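Local structure of branched-chain-amino-acid aminotransferase (Pseudomonas aeruginosa, 6NST) at residues I208-V213 / I220-I225. The protein probably catalyses the pyridoxal-phosphate-dependent transfer of amino groups from leucine, isoleucine and valine to 2-oxoglutarate. The protein carries 1 engineered substitution. Sequence-based numbering, arbitrary orientation.
Sequences IYTPEV and ITRNTI. With SO4 (sulfate ion), chain G.
R222, on helix 220-231, reaches P211 and V213 and carries nearly the whole contact. Its chain is extended from CG to NE, and CG lies anti to the backbone N (chi1 172°). This puts the guanidinium beside the carbonyl of P211. R222 NH2 donates to P211 O at 3.2 Å in a bent bond (141°), the oxygen lying 27° out of the guanidinium plane. A water lies in that plane at the edge. It accepts from R222 NE at 2.7 Å and donates to P211 O, so that carbonyl has two donors. T210 OG1 is hydrogen-bonded to I200 O. The contact joins two elements of a beta-alpha-beta unit: strand 207-210, helix 220-231 and strand 235-238. E238, at the end of the last strand, forms a salt bridge with R222 NH2 and probably offsets its buried charge. T210 CG2 packs obliquely against R222 NH2 at 3.8 Å. The side beyond P211 is looser. V213 is partly exposed and poorly ordered, although its CG2 covers one guanidinium face, 3.4 Å from R222 NH1. At the helix start, I220 N, T221 N and T221 OG1 bind a sulfate with T257 OG1 and R61 NH2. It probably marks the cofactor phosphate site, as in class-IV relatives.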
# COMPACT_ATOMS: atom_id res chain seq x y z
N ILE A 208 -13.79 -15.04 -22.00
CA ILE A 208 -14.25 -14.78 -20.64
C ILE A 208 -13.05 -14.36 -19.79
O ILE A 208 -12.01 -15.02 -19.80
CB ILE A 208 -14.94 -16.02 -20.05
CG1 ILE A 208 -16.07 -16.48 -20.96
CG2 ILE A 208 -15.46 -15.72 -18.65
CD1 ILE A 208 -16.67 -17.81 -20.56
N TYR A 209 -13.21 -13.26 -19.06
CA TYR A 209 -12.21 -12.81 -18.10
C TYR A 209 -12.85 -12.75 -16.72
O TYR A 209 -14.03 -12.42 -16.58
CB TYR A 209 -11.64 -11.44 -18.48
CG TYR A 209 -10.96 -11.41 -19.83
CD1 TYR A 209 -11.68 -11.13 -20.98
CD2 TYR A 209 -9.60 -11.67 -19.94
CE1 TYR A 209 -11.06 -11.10 -22.22
CE2 TYR A 209 -8.97 -11.65 -21.18
CZ TYR A 209 -9.70 -11.36 -22.31
OH TYR A 209 -9.09 -11.33 -23.54
N THR A 210 -12.07 -13.09 -15.70
CA THR A 210 -12.54 -13.04 -14.32
C THR A 210 -11.33 -12.82 -13.43
O THR A 210 -10.22 -13.25 -13.77
CB THR A 210 -13.28 -14.33 -13.93
OG1 THR A 210 -13.82 -14.20 -12.61
CG2 THR A 210 -12.34 -15.54 -13.97
N PRO A 211 -11.50 -12.12 -12.31
CA PRO A 211 -10.37 -11.92 -11.40
C PRO A 211 -9.83 -13.24 -10.89
O PRO A 211 -10.58 -14.15 -10.55
CB PRO A 211 -10.97 -11.08 -10.26
CG PRO A 211 -12.15 -10.41 -10.87
CD PRO A 211 -12.70 -11.38 -11.87
N GLU A 212 -8.50 -13.35 -10.87
CA GLU A 212 -7.86 -14.54 -10.33
C GLU A 212 -8.18 -14.69 -8.85
O GLU A 212 -8.43 -13.71 -8.15
CB GLU A 212 -6.35 -14.46 -10.55
CG GLU A 212 -5.87 -13.09 -10.99
CD GLU A 212 -4.36 -13.00 -11.15
OE1 GLU A 212 -3.78 -13.87 -11.83
OE2 GLU A 212 -3.76 -12.06 -10.58
N VAL A 213 -8.18 -15.94 -8.38
CA VAL A 213 -8.49 -16.24 -6.99
C VAL A 213 -7.43 -15.58 -6.11
O VAL A 213 -6.54 -16.25 -5.57
CB VAL A 213 -8.55 -17.76 -6.74
CG1 VAL A 213 -9.24 -18.05 -5.42
CG2 VAL A 213 -9.27 -18.45 -7.89
N ILE A 220 -17.91 -21.36 -5.26
CA ILE A 220 -18.25 -22.64 -5.86
C ILE A 220 -18.98 -22.44 -7.18
O ILE A 220 -18.75 -23.17 -8.15
CB ILE A 220 -19.06 -23.49 -4.87
CG1 ILE A 220 -18.20 -23.87 -3.66
CG2 ILE A 220 -19.63 -24.73 -5.54
CD1 ILE A 220 -18.92 -24.70 -2.62
N THR A 221 -19.87 -21.45 -7.24
CA THR A 221 -20.55 -21.15 -8.50
C THR A 221 -19.57 -20.66 -9.55
O THR A 221 -19.70 -20.97 -10.74
CB THR A 221 -21.65 -20.11 -8.27
OG1 THR A 221 -22.46 -20.51 -7.16
CG2 THR A 221 -22.52 -19.97 -9.51
N ARG A 222 -18.58 -19.87 -9.13
CA ARG A 222 -17.50 -19.49 -10.03
C ARG A 222 -16.77 -20.71 -10.56
O ARG A 222 -16.43 -20.78 -11.75
CB ARG A 222 -16.53 -18.54 -9.31
CG ARG A 222 -15.27 -18.23 -10.09
CD ARG A 222 -14.27 -17.50 -9.19
NE ARG A 222 -13.10 -17.05 -9.94
CZ ARG A 222 -12.04 -17.80 -10.19
NH1 ARG A 222 -11.99 -19.06 -9.75
NH2 ARG A 222 -11.02 -17.30 -10.88
N ASN A 223 -16.53 -21.70 -9.69
CA ASN A 223 -15.83 -22.91 -10.12
C ASN A 223 -16.67 -23.72 -11.10
O ASN A 223 -16.13 -24.33 -12.02
CB ASN A 223 -15.46 -23.76 -8.90
CG ASN A 223 -14.71 -25.02 -9.28
OD1 ASN A 223 -15.31 -26.04 -9.63
ND2 ASN A 223 -13.38 -24.96 -9.22
N THR A 224 -17.99 -23.74 -10.91
CA THR A 224 -18.85 -24.45 -11.85
C THR A 224 -18.86 -23.77 -13.21
O THR A 224 -18.91 -24.44 -14.25
CB THR A 224 -20.28 -24.54 -11.30
OG1 THR A 224 -20.84 -23.23 -11.19
CG2 THR A 224 -20.28 -25.20 -9.94
N ILE A 225 -18.81 -22.43 -13.23
CA ILE A 225 -18.81 -21.72 -14.51
C ILE A 225 -17.52 -21.98 -15.27
O ILE A 225 -17.53 -22.14 -16.49
CB ILE A 225 -19.06 -20.21 -14.28
CG1 ILE A 225 -20.54 -19.87 -14.47
CG2 ILE A 225 -18.23 -19.37 -15.24
CD1 ILE A 225 -21.47 -20.57 -13.51
S SO4 G . -20.64 -19.11 -3.90
O1 SO4 G . -19.76 -20.16 -3.40
O2 SO4 G . -21.89 -19.12 -3.15
O3 SO4 G . -19.99 -17.81 -3.74
O4 SO4 G . -20.92 -19.35 -5.31
O HOH W 1 -13.19 -14.34 -10.29